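Local structure of MGS-M4 (Unidentified, 4Q3M) at residues Tyr10-Ile15 with Ile100-Ile105; His41-Met46 with Ile228-Thr233; Met155-Glu160 with His168-Tyr173; Leu196-Met201 with Arg257-Gly262. The protein is probably an NAD(P)H-dependent aldo-keto reductase built as an alpha/beta barrel, whose substrate is unknown. One frame throughout, in Å; residues are numbered along the deposited sequence.

Overall arrangement
Interactions 1, 2 and 3 gather round the eight-stranded parallel barrel, while interaction 4 sits on its periphery. The centres of interactions 1 and 2 lie about 13 Å apart and those of 1 and 3 lie about 15 Å apart; the three touch one another inside the barrel, Q158 packing on L104 and I228. Along the chain, segments 10-15, 41-46 and 100-105 come in turn, so interactions 1 and 2 interlock; 155-160 with 168-173 follows as a local strand-helix pair; 196-201, 228-233 and 257-262 make interaction 4 cross interaction 2. Interaction 4, centred about 29 Å from interaction 1, reaches only interaction 3, through H168 and R257. Interactions 1-3 pack the barrel; interaction 4 joins peripheral segments.

Interaction 1 (Tyr10-Ile15 with Ile100-Ile105); sequences YEMPII and IDLYLI
Y10 and D101 meet through one hydrogen bond: the phenol OH donates to OD1 at 2.9 Å. These two residues bury the most surface here, 43 and 40 Å² respectively. The oxygen receives the bond on its anti lone pair, the one turned away from OD2, and it sits at the edge of the tyrosine ring, in its plane. Ring and carboxylate planes are 39° apart, and the two side chains cross at about a right angle. Y10 gets there by swinging CG opposite its own backbone N (chi1 -163°), which lays the ring out toward segment 100-105. The other carboxylate oxygen is taken: OD2 of D101 forms a salt bridge with R65 and accepts from the backbone N of V70, so the group is held from both ends. Putting a phenylalanine in place of Y10 would probably leave OD1 of D101 without this donor. Beside the polar pair, the fully extended M12 brings its terminal CE within 3.8 Å of CD2 of L102, and L102 in turn packs on V156. M12 belongs to strand 11-13, which pairs antiparallel with strand 3-5. Such an N-terminal hairpin, laid across the bottom of the barrel and stoppering it, is a familiar feature of aldo-keto reductases.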
loop_
_atom_site.group_PDB
_atom_site.type_symbol
_atom_site.label_atom_id
_atom_site.label_comp_id
_atom_site.label_asym_id
_atom_site.label_seq_id
_atom_site.Cartn_x
_atom_site.Cartn_y
_atom_site.Cartn_z
ATOM N N TYR A 10 15.605 -25.737 -0.501
ATOM C CA TYR A 10 14.568 -26.380 -1.299
ATOM C C TYR A 10 14.345 -25.610 -2.596
ATOM O O TYR A 10 14.115 -24.401 -2.579
ATOM C CB TYR A 10 13.262 -26.487 -0.510
ATOM C CG TYR A 10 12.279 -27.477 -1.094
ATOM C CD1 TYR A 10 12.415 -28.839 -0.858
ATOM C CD2 TYR A 10 11.215 -27.051 -1.880
ATOM C CE1 TYR A 10 11.522 -29.751 -1.388
ATOM C CE2 TYR A 10 10.316 -27.957 -2.416
ATOM C CZ TYR A 10 10.475 -29.304 -2.167
ATOM O OH TYR A 10 9.583 -30.209 -2.695
ATOM N N GLU A 11 14.417 -26.316 -3.719
ATOM C CA GLU A 11 14.310 -25.680 -5.027
ATOM C C GLU A 11 12.870 -25.324 -5.381
ATOM O O GLU A 11 11.928 -26.014 -4.991
ATOM C CB GLU A 11 14.904 -26.582 -6.111
ATOM C CG GLU A 11 16.414 -26.725 -6.030
ATOM C CD GLU A 11 16.979 -27.585 -7.141
ATOM O OE1 GLU A 11 16.183 -28.170 -7.905
ATOM O OE2 GLU A 11 18.221 -27.674 -7.252
ATOM N N MET A 12 12.719 -24.236 -6.127
ATOM C CA MET A 12 11.411 -23.749 -6.541
ATOM C C MET A 12 11.491 -23.189 -7.955
ATOM O O MET A 12 12.212 -22.221 -8.197
ATOM C CB MET A 12 10.907 -22.679 -5.569
ATOM C CG MET A 12 9.538 -22.109 -5.902
ATOM S SD MET A 12 9.088 -20.755 -4.798
ATOM C CE MET A 12 7.407 -20.430 -5.320
ATOM N N PRO A 13 10.764 -23.811 -8.898
ATOM C CA PRO A 13 10.715 -23.340 -10.287
ATOM C C PRO A 13 10.357 -21.860 -10.362
ATOM O O PRO A 13 9.302 -21.457 -9.870
ATOM C CB PRO A 13 9.620 -24.207 -10.911
ATOM C CG PRO A 13 9.656 -25.466 -10.115
ATOM C CD PRO A 13 9.976 -25.041 -8.707
ATOM N N ILE A 14 11.235 -21.065 -10.965
ATOM C CA ILE A 14 11.093 -19.612 -10.964
ATOM C C ILE A 14 9.845 -19.157 -11.719
ATOM O O ILE A 14 9.382 -18.030 -11.544
ATOM C CB ILE A 14 12.344 -18.930 -11.567
ATOM C CG1 ILE A 14 12.471 -17.491 -11.060
ATOM C CG2 ILE A 14 12.316 -18.989 -13.087
ATOM C CD1 ILE A 14 13.734 -16.793 -11.510
ATOM N N ILE A 15 9.298 -20.038 -12.550
ATOM C CA ILE A 15 8.041 -19.756 -13.228
ATOM C C ILE A 15 7.011 -20.823 -12.869
ATOM O O ILE A 15 7.361 -21.969 -12.588
ATOM C CB ILE A 15 8.216 -19.683 -14.763
ATOM C CG1 ILE A 15 7.001 -19.013 -15.411
ATOM C CG2 ILE A 15 8.469 -21.066 -15.354
ATOM C CD1 ILE A 15 7.077 -18.937 -16.914
ATOM N N ILE A 100 2.756 -31.011 0.686
ATOM C CA ILE A 100 2.654 -29.809 -0.135
ATOM C C ILE A 100 4.005 -29.105 -0.205
ATOM O O ILE A 100 4.703 -28.992 0.799
ATOM C CB ILE A 100 1.574 -28.850 0.414
ATOM C CG1 ILE A 100 0.186 -29.449 0.195
ATOM C CG2 ILE A 100 1.652 -27.491 -0.259
ATOM C CD1 ILE A 100 -0.940 -28.639 0.791
ATOM N N ASP A 101 4.378 -28.648 -1.397
ATOM C CA ASP A 101 5.675 -28.013 -1.601
ATOM C C ASP A 101 5.788 -26.682 -0.861
ATOM O O ASP A 101 6.780 -26.427 -0.177
ATOM C CB ASP A 101 5.934 -27.806 -3.093
ATOM C CG ASP A 101 5.953 -29.111 -3.867
ATOM O OD1 ASP A 101 7.025 -29.750 -3.930
ATOM O OD2 ASP A 101 4.897 -29.498 -4.409
ATOM N N LEU A 102 4.771 -25.837 -0.999
ATOM C CA LEU A 102 4.784 -24.524 -0.364
ATOM C C LEU A 102 3.410 -24.156 0.189
ATOM O O LEU A 102 2.393 -24.326 -0.482
ATOM C CB LEU A 102 5.254 -23.458 -1.357
ATOM C CG LEU A 102 5.321 -22.008 -0.872
ATOM C CD1 LEU A 102 6.234 -21.879 0.337
ATOM C CD2 LEU A 102 5.785 -21.093 -1.995
ATOM N N TYR A 103 3.390 -23.656 1.420
ATOM C CA TYR A 103 2.148 -23.231 2.055
ATOM C C TYR A 103 2.281 -21.789 2.535
ATOM O O TYR A 103 3.216 -21.452 3.260
ATOM C CB TYR A 103 1.794 -24.159 3.218
ATOM C CG TYR A 103 0.330 -24.150 3.597
ATOM C CD1 TYR A 103 -0.659 -24.190 2.624
ATOM C CD2 TYR A 103 -0.063 -24.123 4.928
ATOM C CE1 TYR A 103 -2.000 -24.188 2.966
ATOM C CE2 TYR A 103 -1.402 -24.122 5.280
ATOM C CZ TYR A 103 -2.366 -24.155 4.294
ATOM O OH TYR A 103 -3.698 -24.154 4.638
ATOM N N LEU A 104 1.345 -20.939 2.124
ATOM C CA LEU A 104 1.438 -19.510 2.404
ATOM C C LEU A 104 0.263 -18.981 3.219
ATOM O O LEU A 104 -0.861 -19.469 3.100
ATOM C CB LEU A 104 1.530 -18.719 1.095
ATOM C CG LEU A 104 2.639 -19.069 0.102
ATOM C CD1 LEU A 104 2.487 -18.242 -1.167
ATOM C CD2 LEU A 104 4.007 -18.851 0.720
ATOM N N ILE A 105 0.537 -17.979 4.048
ATOM C CA ILE A 105 -0.518 -17.188 4.668
ATOM C C ILE A 105 -0.974 -16.155 3.646
ATOM O O ILE A 105 -0.181 -15.328 3.198
ATOM C CB ILE A 105 -0.043 -16.489 5.957
ATOM C CG1 ILE A 105 0.554 -17.508 6.932
ATOM C CG2 ILE A 105 -1.191 -15.733 6.607
ATOM C CD1 ILE A 105 1.058 -16.901 8.225
#

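Interaction 2 (His41-Met46 with Ile228-Thr233); sequences HIDTAM and IPKSIT. With SO4 (sulfate ion), chain G.
I228 packs against both H41 and D43, and so ties the end of the last barrel strand, 226-227, back toward strand 41-43 across the inside of the TIM barrel. The van der Waals contacts come first. The two branches of I228 divide the work: CG2 comes obliquely to the imidazole of H41, 3.7 Å from CE1, while CD1 at the end of the longer branch lies against the carboxylate of D43, 3.5 Å from CG. That longer branch is swung between the backbone N and carbonyl carbon (chi1 40°), and its side chain crosses that of D43 at about a right angle. Charges come next. NZ of K230 stands 4.5 Å from OD2 of D43, beyond salt-bridge range; the direct partner of OD2 is K73, and OD1 accepts from NE2 of Q158, so both oxygens are held by residues inside the barrel. The last group is made of backbone bonds to an anion and to a hydroxyl. In segment 228-233, S231 forms an ST turn, its OG accepting from N of T233 at 3.2 Å. A sulfate, probably from the crystallisation liquor, probably marks the place where relatives bind a phosphate of the nicotinamide cofactor. L187 and S189 donate to it through their backbone nitrogens, and K230 N reaches its O3 at 3.1 Å with an N-H...O angle of 148°.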
loop_
_atom_site.group_PDB
_atom_site.type_symbol
_atom_site.label_atom_id
_atom_site.label_comp_id
_atom_site.label_asym_id
_atom_site.label_seq_id
_atom_site.Cartn_x
_atom_site.Cartn_y
_atom_site.Cartn_z
ATOM N N HIS A 41 5.437 -26.065 -11.920
ATOM C CA HIS A 41 5.048 -25.274 -10.761
ATOM C C HIS A 41 3.599 -24.814 -10.897
ATOM O O HIS A 41 3.240 -24.137 -11.859
ATOM C CB HIS A 41 5.985 -24.073 -10.602
ATOM C CG HIS A 41 5.633 -23.167 -9.461
ATOM N ND1 HIS A 41 6.105 -21.876 -9.369
ATOM C CD2 HIS A 41 4.865 -23.367 -8.364
ATOM C CE1 HIS A 41 5.639 -21.316 -8.268
ATOM N NE2 HIS A 41 4.883 -22.199 -7.640
ATOM N N ILE A 42 2.769 -25.194 -9.931
ATOM C CA ILE A 42 1.361 -24.812 -9.931
ATOM C C ILE A 42 1.015 -24.045 -8.658
ATOM O O ILE A 42 1.343 -24.479 -7.553
ATOM C CB ILE A 42 0.440 -26.041 -10.052
ATOM C CG1 ILE A 42 0.853 -26.910 -11.243
ATOM C CG2 ILE A 42 -1.012 -25.608 -10.186
ATOM C CD1 ILE A 42 0.634 -26.251 -12.587
ATOM N N ASP A 43 0.353 -22.903 -8.818
ATOM C CA ASP A 43 0.007 -22.053 -7.684
ATOM C C ASP A 43 -1.505 -21.957 -7.494
ATOM O O ASP A 43 -2.217 -21.449 -8.361
ATOM C CB ASP A 43 0.602 -20.655 -7.871
ATOM C CG ASP A 43 0.330 -19.742 -6.691
ATOM O OD1 ASP A 43 1.167 -19.704 -5.764
ATOM O OD2 ASP A 43 -0.716 -19.060 -6.692
ATOM N N THR A 44 -1.990 -22.444 -6.356
ATOM C CA THR A 44 -3.418 -22.407 -6.057
ATOM C C THR A 44 -3.683 -21.896 -4.642
ATOM O O THR A 44 -2.765 -21.449 -3.953
ATOM C CB THR A 44 -4.065 -23.798 -6.227
ATOM O OG1 THR A 44 -5.477 -23.703 -6.002
ATOM C CG2 THR A 44 -3.463 -24.799 -5.251
ATOM N N ALA A 45 -4.945 -21.958 -4.226
ATOM C CA ALA A 45 -5.358 -21.525 -2.893
ATOM C C ALA A 45 -6.753 -22.054 -2.578
ATOM O O ALA A 45 -7.502 -22.419 -3.483
ATOM C CB ALA A 45 -5.325 -20.008 -2.783
ATOM N N MET A 46 -7.101 -22.088 -1.296
ATOM C CA MET A 46 -8.399 -22.623 -0.899
ATOM C C MET A 46 -9.533 -21.695 -1.330
ATOM O O MET A 46 -10.639 -22.160 -1.603
ATOM C CB MET A 46 -8.448 -22.876 0.615
ATOM C CG MET A 46 -8.913 -21.706 1.477
ATOM S SD MET A 46 -10.706 -21.537 1.638
ATOM C CE MET A 46 -11.207 -23.253 1.747
ATOM N N ILE A 228 4.352 -16.057 -11.372
ATOM C CA ILE A 228 3.246 -16.980 -11.604
ATOM C C ILE A 228 2.084 -16.326 -12.356
ATOM O O ILE A 228 1.078 -15.954 -11.753
ATOM C CB ILE A 228 2.721 -17.561 -10.276
ATOM C CG1 ILE A 228 2.702 -16.481 -9.191
ATOM C CG2 ILE A 228 3.587 -18.725 -9.827
ATOM C CD1 ILE A 228 1.994 -16.899 -7.924
ATOM N N PRO A 229 2.218 -16.191 -13.684
ATOM C CA PRO A 229 1.142 -15.603 -14.491
ATOM C C PRO A 229 -0.093 -16.498 -14.565
ATOM O O PRO A 229 0.023 -17.698 -14.818
ATOM C CB PRO A 229 1.786 -15.442 -15.872
ATOM C CG PRO A 229 2.875 -16.457 -15.902
ATOM C CD PRO A 229 3.396 -16.539 -14.497
ATOM N N LYS A 230 -1.265 -15.910 -14.342
ATOM C CA LYS A 230 -2.522 -16.649 -14.382
ATOM C C LYS A 230 -3.115 -16.645 -15.787
ATOM O O LYS A 230 -3.078 -15.626 -16.478
ATOM C CB LYS A 230 -3.525 -16.055 -13.391
ATOM C CG LYS A 230 -2.977 -15.856 -11.987
ATOM C CD LYS A 230 -3.981 -15.136 -11.100
ATOM C CE LYS A 230 -3.375 -14.781 -9.750
ATOM N NZ LYS A 230 -3.028 -15.991 -8.956
ATOM N N SER A 231 -3.663 -17.786 -16.199
ATOM C CA SER A 231 -4.288 -17.915 -17.513
ATOM C C SER A 231 -5.076 -19.216 -17.636
ATOM O O SER A 231 -4.763 -20.208 -16.978
ATOM C CB SER A 231 -3.233 -17.847 -18.621
ATOM O OG SER A 231 -3.835 -17.899 -19.903
ATOM N N ILE A 232 -6.101 -19.202 -18.483
ATOM C CA ILE A 232 -6.850 -20.412 -18.806
ATOM C C ILE A 232 -6.860 -20.636 -20.312
ATOM O O ILE A 232 -7.469 -21.585 -20.807
ATOM C CB ILE A 232 -8.301 -20.352 -18.293
ATOM C CG1 ILE A 232 -9.027 -19.140 -18.882
ATOM C CG2 ILE A 232 -8.330 -20.326 -16.773
ATOM C CD1 ILE A 232 -10.502 -19.089 -18.543
ATOM N N THR A 233 -6.183 -19.750 -21.037
ATOM C CA THR A 233 -6.062 -19.868 -22.484
ATOM C C THR A 233 -4.754 -20.562 -22.846
ATOM O O THR A 233 -3.680 -19.978 -22.697
ATOM C CB THR A 233 -6.122 -18.493 -23.172
ATOM O OG1 THR A 233 -7.290 -17.787 -22.735
ATOM C CG2 THR A 233 -6.164 -18.654 -24.684
HETATM S S SO4 G . -1.847 -12.063 -14.223
HETATM O O1 SO4 G . -2.998 -12.142 -15.117
HETATM O O2 SO4 G . -2.223 -12.556 -12.901
HETATM O O3 SO4 G . -0.763 -12.883 -14.756
HETATM O O4 SO4 G . -1.406 -10.675 -14.120
#

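Interaction 3 (Met155-Glu160 with His168-Tyr173); sequences MVNQVE and HFLHDY
Within 168-173, L170 alone touches segment 155-160, and it does so with both methyls. The close part is purely apolar. CD2 of L170 lies 3.8 Å from CG2 of V159 and 4.1 Å from CG1, so a single methyl faces both branches of the valine, and the two side chains reach toward each other tip to tip. L170 has CG opposite its backbone N (chi1 178°), which carries the isobutyl group straight from the helix to the strand. The second half is slacker. CD1 of L170 comes to 4.1 Å from ND2 of N157, a van der Waals approach with the side chains crossing at about a right angle; the same ND2 has its hydrogen bond with the carbonyl O of F138. Other helix residues find different neighbours: Y173 packs on L143 and M144 of helix 140-149, and F169, partly exposed, rests on V140 and against D270 of the second subunit. The strand residues that point inward, V156 and Q158, instead face L102 and L104 in the barrel interior. L170 thus packs between sheet and outer helix in the beta-alpha-beta unit of strand 156-160, helix 168-176 and strand 180-184, the repeating element of a TIM barrel.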
loop_
_atom_site.group_PDB
_atom_site.type_symbol
_atom_site.label_atom_id
_atom_site.label_comp_id
_atom_site.label_asym_id
_atom_site.label_seq_id
_atom_site.Cartn_x
_atom_site.Cartn_y
_atom_site.Cartn_z
ATOM N N MET A 155 10.204 -18.199 4.099
ATOM C CA MET A 155 11.003 -18.557 2.935
ATOM C C MET A 155 10.512 -17.855 1.675
ATOM O O MET A 155 11.291 -17.598 0.756
ATOM C CB MET A 155 10.986 -20.074 2.734
ATOM C CG MET A 155 11.326 -20.863 3.989
ATOM S SD MET A 155 11.172 -22.645 3.776
ATOM C CE MET A 155 11.532 -23.215 5.435
ATOM N N VAL A 156 9.218 -17.549 1.633
ATOM C CA VAL A 156 8.609 -16.939 0.455
ATOM C C VAL A 156 7.606 -15.851 0.836
ATOM O O VAL A 156 6.807 -16.028 1.755
ATOM C CB VAL A 156 7.895 -18.000 -0.422
ATOM C CG1 VAL A 156 7.072 -17.338 -1.522
ATOM C CG2 VAL A 156 8.901 -18.975 -1.019
ATOM N N ASN A 157 7.662 -14.723 0.133
ATOM C CA ASN A 157 6.650 -13.681 0.268
ATOM C C ASN A 157 6.014 -13.369 -1.084
ATOM O O ASN A 157 6.608 -12.679 -1.914
ATOM C CB ASN A 157 7.255 -12.412 0.873
ATOM C CG ASN A 157 6.208 -11.351 1.172
ATOM O OD1 ASN A 157 5.018 -11.647 1.281
ATOM N ND2 ASN A 157 6.650 -10.105 1.306
ATOM N N GLN A 158 4.809 -13.882 -1.309
ATOM C CA GLN A 158 4.119 -13.665 -2.576
ATOM C C GLN A 158 3.303 -12.376 -2.554
ATOM O O GLN A 158 2.299 -12.278 -1.849
ATOM C CB GLN A 158 3.210 -14.850 -2.912
ATOM C CG GLN A 158 2.497 -14.700 -4.247
ATOM C CD GLN A 158 1.549 -15.844 -4.544
ATOM O OE1 GLN A 158 0.377 -15.627 -4.851
ATOM N NE2 GLN A 158 2.052 -17.070 -4.461
ATOM N N VAL A 159 3.738 -11.391 -3.333
ATOM C CA VAL A 159 3.062 -10.098 -3.374
ATOM C C VAL A 159 2.848 -9.609 -4.803
ATOM O O VAL A 159 3.532 -10.046 -5.730
ATOM C CB VAL A 159 3.851 -9.023 -2.600
ATOM C CG1 VAL A 159 3.834 -9.317 -1.106
ATOM C CG2 VAL A 159 5.278 -8.933 -3.122
ATOM N N GLU A 160 1.891 -8.701 -4.967
ATOM C CA GLU A 160 1.624 -8.078 -6.258
ATOM C C GLU A 160 2.855 -7.335 -6.755
ATOM O O GLU A 160 3.293 -6.362 -6.142
ATOM C CB GLU A 160 0.438 -7.118 -6.162
ATOM C CG GLU A 160 0.239 -6.262 -7.403
ATOM C CD GLU A 160 -0.669 -5.074 -7.155
ATOM O OE1 GLU A 160 -1.359 -5.058 -6.114
ATOM O OE2 GLU A 160 -0.686 -4.152 -7.998
ATOM N N HIS A 168 10.832 -2.402 -5.364
ATOM C CA HIS A 168 12.272 -2.541 -5.167
ATOM C C HIS A 168 12.664 -2.488 -3.692
ATOM O O HIS A 168 13.622 -3.138 -3.273
ATOM C CB HIS A 168 13.024 -1.458 -5.944
ATOM C CG HIS A 168 13.010 -1.662 -7.426
ATOM N ND1 HIS A 168 13.995 -2.364 -8.089
ATOM C CD2 HIS A 168 12.130 -1.263 -8.373
ATOM C CE1 HIS A 168 13.721 -2.386 -9.382
ATOM N NE2 HIS A 168 12.594 -1.726 -9.580
ATOM N N PHE A 169 11.920 -1.711 -2.911
ATOM C CA PHE A 169 12.186 -1.583 -1.484
ATOM C C PHE A 169 11.884 -2.890 -0.760
ATOM O O PHE A 169 12.716 -3.404 -0.011
ATOM C CB PHE A 169 11.361 -0.442 -0.885
ATOM C CG PHE A 169 11.682 -0.149 0.554
ATOM C CD1 PHE A 169 12.672 0.763 0.882
ATOM C CD2 PHE A 169 10.992 -0.778 1.577
ATOM C CE1 PHE A 169 12.971 1.038 2.203
ATOM C CE2 PHE A 169 11.288 -0.509 2.900
ATOM C CZ PHE A 169 12.277 0.401 3.214
ATOM N N LEU A 170 10.687 -3.419 -0.990
ATOM C CA LEU A 170 10.263 -4.675 -0.384
ATOM C C LEU A 170 11.152 -5.826 -0.841
ATOM O O LEU A 170 11.494 -6.711 -0.054
ATOM C CB LEU A 170 8.801 -4.966 -0.728
ATOM C CG LEU A 170 8.206 -6.272 -0.199
ATOM C CD1 LEU A 170 8.240 -6.302 1.322
ATOM C CD2 LEU A 170 6.786 -6.459 -0.711
ATOM N N HIS A 171 11.523 -5.802 -2.117
ATOM C CA HIS A 171 12.395 -6.819 -2.693
ATOM C C HIS A 171 13.751 -6.834 -1.998
ATOM O O HIS A 171 14.258 -7.895 -1.628
ATOM C CB HIS A 171 12.579 -6.579 -4.193
ATOM C CG HIS A 171 13.317 -7.676 -4.896
ATOM N ND1 HIS A 171 13.967 -7.484 -6.097
ATOM C CD2 HIS A 171 13.501 -8.977 -4.572
ATOM C CE1 HIS A 171 14.523 -8.619 -6.480
ATOM N NE2 HIS A 171 14.255 -9.541 -5.573
ATOM N N ASP A 172 14.333 -5.652 -1.823
ATOM C CA ASP A 172 15.624 -5.525 -1.158
ATOM C C ASP A 172 15.555 -6.014 0.282
ATOM O O ASP A 172 16.464 -6.693 0.753
ATOM C CB ASP A 172 16.113 -4.076 -1.198
ATOM C CG ASP A 172 16.660 -3.682 -2.556
ATOM O OD1 ASP A 172 16.984 -4.588 -3.353
ATOM O OD2 ASP A 172 16.773 -2.467 -2.824
ATOM N N TYR A 173 14.474 -5.669 0.977
ATOM C CA TYR A 173 14.290 -6.112 2.354
ATOM C C TYR A 173 14.258 -7.634 2.439
ATOM O O TYR A 173 14.935 -8.231 3.276
ATOM C CB TYR A 173 13.006 -5.535 2.957
ATOM C CG TYR A 173 12.697 -6.116 4.321
ATOM C CD1 TYR A 173 13.300 -5.611 5.465
ATOM C CD2 TYR A 173 11.816 -7.181 4.461
ATOM C CE1 TYR A 173 13.029 -6.146 6.710
ATOM C CE2 TYR A 173 11.543 -7.723 5.699
ATOM C CZ TYR A 173 12.149 -7.202 6.820
ATOM O OH TYR A 173 11.874 -7.745 8.052
#

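Interaction 4 (Leu196-Met201 with Arg257-Gly262); sequences LSNETM and RSVNTG
V259 is set among N198, T200 and M201 on the outside of the TIM barrel, where the type I beta turn from R257 to N260 follows helix 250-257 and meets the start of helix 199-207. CG1 of V259 lies 3.6 Å from CB of T200, which offers its CB, CG2 and OG1 to that one methyl. N198 is the N-cap of the helix. With CG opposite the backbone N (chi1 -173°), its amide turns back over the first turn, and OD1 accepts from N of M201 at 2.6 Å, in the carbonyl plane and with an N-H...O angle of 164°. That leaves ND2 lying 4.0 Å from CB of V259. Cutting N198 back to an alanine is likely to leave the amide N of M201 without its cap and open a gap beside V259. At the end of the turn, N260 reaches the second subunit, its ND2 donating to OD2 of D273 there. M201 is folded rather than extended, bent at chi2 and chi3, its side chain also packing on I212, I215 and I256. The double bend brings CE up to V259, 4.0 Å from CG2.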
loop_
_atom_site.group_PDB
_atom_site.type_symbol
_atom_site.label_atom_id
_atom_site.label_comp_id
_atom_site.label_asym_id
_atom_site.label_seq_id
_atom_site.Cartn_x
_atom_site.Cartn_y
_atom_site.Cartn_z
ATOM N N LEU A 196 -0.284 -3.757 -21.873
ATOM C CA LEU A 196 -0.292 -3.982 -23.314
ATOM C C LEU A 196 -0.216 -2.671 -24.093
ATOM O O LEU A 196 0.196 -2.653 -25.252
ATOM C CB LEU A 196 -1.540 -4.763 -23.728
ATOM C CG LEU A 196 -1.686 -6.170 -23.145
ATOM C CD1 LEU A 196 -2.914 -6.863 -23.715
ATOM C CD2 LEU A 196 -0.431 -6.995 -23.396
ATOM N N SER A 197 -0.615 -1.577 -23.452
ATOM C CA SER A 197 -0.608 -0.270 -24.098
ATOM C C SER A 197 0.689 0.485 -23.833
ATOM O O SER A 197 0.931 1.540 -24.416
ATOM C CB SER A 197 -1.799 0.566 -23.626
ATOM O OG SER A 197 -1.684 0.883 -22.249
ATOM N N ASN A 198 1.517 -0.061 -22.948
ATOM C CA ASN A 198 2.758 0.597 -22.556
ATOM C C ASN A 198 3.738 0.711 -23.716
ATOM O O ASN A 198 4.161 -0.295 -24.283
ATOM C CB ASN A 198 3.414 -0.152 -21.394
ATOM C CG ASN A 198 4.610 0.587 -20.830
ATOM O OD1 ASN A 198 5.735 0.425 -21.304
ATOM N ND2 ASN A 198 4.374 1.406 -19.813
ATOM N N GLU A 199 4.091 1.945 -24.060
ATOM C CA GLU A 199 4.996 2.213 -25.172
ATOM C C GLU A 199 6.372 1.590 -24.973
ATOM O O GLU A 199 6.945 1.017 -25.903
ATOM C CB GLU A 199 5.155 3.716 -25.375
ATOM C CG GLU A 199 6.165 4.062 -26.446
ATOM C CD GLU A 199 6.503 5.531 -26.469
ATOM O OE1 GLU A 199 6.415 6.179 -25.405
ATOM O OE2 GLU A 199 6.839 6.047 -27.556
ATOM N N THR A 200 6.904 1.720 -23.763
ATOM C CA THR A 200 8.223 1.188 -23.449
ATOM C C THR A 200 8.225 -0.334 -23.540
ATOM O O THR A 200 9.123 -0.923 -24.139
ATOM C CB THR A 200 8.687 1.622 -22.048
ATOM O OG1 THR A 200 8.685 3.052 -21.963
ATOM C CG2 THR A 200 10.088 1.104 -21.764
ATOM N N MET A 201 7.210 -0.964 -22.955
ATOM C CA MET A 201 7.069 -2.415 -23.024
ATOM C C MET A 201 6.881 -2.880 -24.465
ATOM O O MET A 201 7.388 -3.931 -24.859
ATOM C CB MET A 201 5.889 -2.887 -22.171
ATOM C CG MET A 201 6.080 -2.720 -20.672
ATOM S SD MET A 201 7.510 -3.606 -20.026
ATOM C CE MET A 201 8.628 -2.238 -19.745
ATOM N N ARG A 257 12.716 -0.022 -15.810
ATOM C CA ARG A 257 12.726 0.571 -14.478
ATOM C C ARG A 257 11.866 1.834 -14.399
ATOM O O ARG A 257 11.210 2.088 -13.388
ATOM C CB ARG A 257 14.162 0.893 -14.055
ATOM C CG ARG A 257 14.280 1.543 -12.687
ATOM C CD ARG A 257 13.711 0.647 -11.602
ATOM N NE ARG A 257 13.710 1.298 -10.296
ATOM C CZ ARG A 257 12.702 2.024 -9.824
ATOM N NH1 ARG A 257 11.607 2.195 -10.552
ATOM N NH2 ARG A 257 12.788 2.580 -8.624
ATOM N N SER A 258 11.863 2.613 -15.476
ATOM C CA SER A 258 11.187 3.907 -15.486
ATOM C C SER A 258 9.666 3.798 -15.578
ATOM O O SER A 258 8.955 4.747 -15.247
ATOM C CB SER A 258 11.706 4.761 -16.646
ATOM O OG SER A 258 13.068 5.102 -16.460
ATOM N N VAL A 259 9.165 2.650 -16.021
ATOM C CA VAL A 259 7.728 2.494 -16.225
ATOM C C VAL A 259 7.004 2.182 -14.914
ATOM O O VAL A 259 5.800 1.923 -14.904
ATOM C CB VAL A 259 7.419 1.397 -17.269
ATOM C CG1 VAL A 259 8.353 1.531 -18.456
ATOM C CG2 VAL A 259 7.546 0.016 -16.663
ATOM N N ASN A 260 7.743 2.224 -13.810
ATOM C CA ASN A 260 7.147 2.097 -12.486
ATOM C C ASN A 260 6.341 3.340 -12.132
ATOM O O ASN A 260 6.826 4.463 -12.267
ATOM C CB ASN A 260 8.224 1.856 -11.428
ATOM C CG ASN A 260 7.642 1.587 -10.052
ATOM O OD1 ASN A 260 6.802 0.704 -9.883
ATOM N ND2 ASN A 260 8.081 2.355 -9.062
ATOM N N THR A 261 5.107 3.139 -11.682
ATOM C CA THR A 261 4.244 4.252 -11.304
ATOM C C THR A 261 3.932 4.219 -9.813
ATOM O O THR A 261 3.737 5.260 -9.185
ATOM C CB THR A 261 2.924 4.241 -12.097
ATOM O OG1 THR A 261 2.166 3.074 -11.752
ATOM C CG2 THR A 261 3.199 4.244 -13.594
ATOM N N GLY A 262 3.888 3.016 -9.250
ATOM C CA GLY A 262 3.601 2.848 -7.839
ATOM C C GLY A 262 2.116 2.725 -7.561
ATOM O O GLY A 262 1.688 2.759 -6.408
#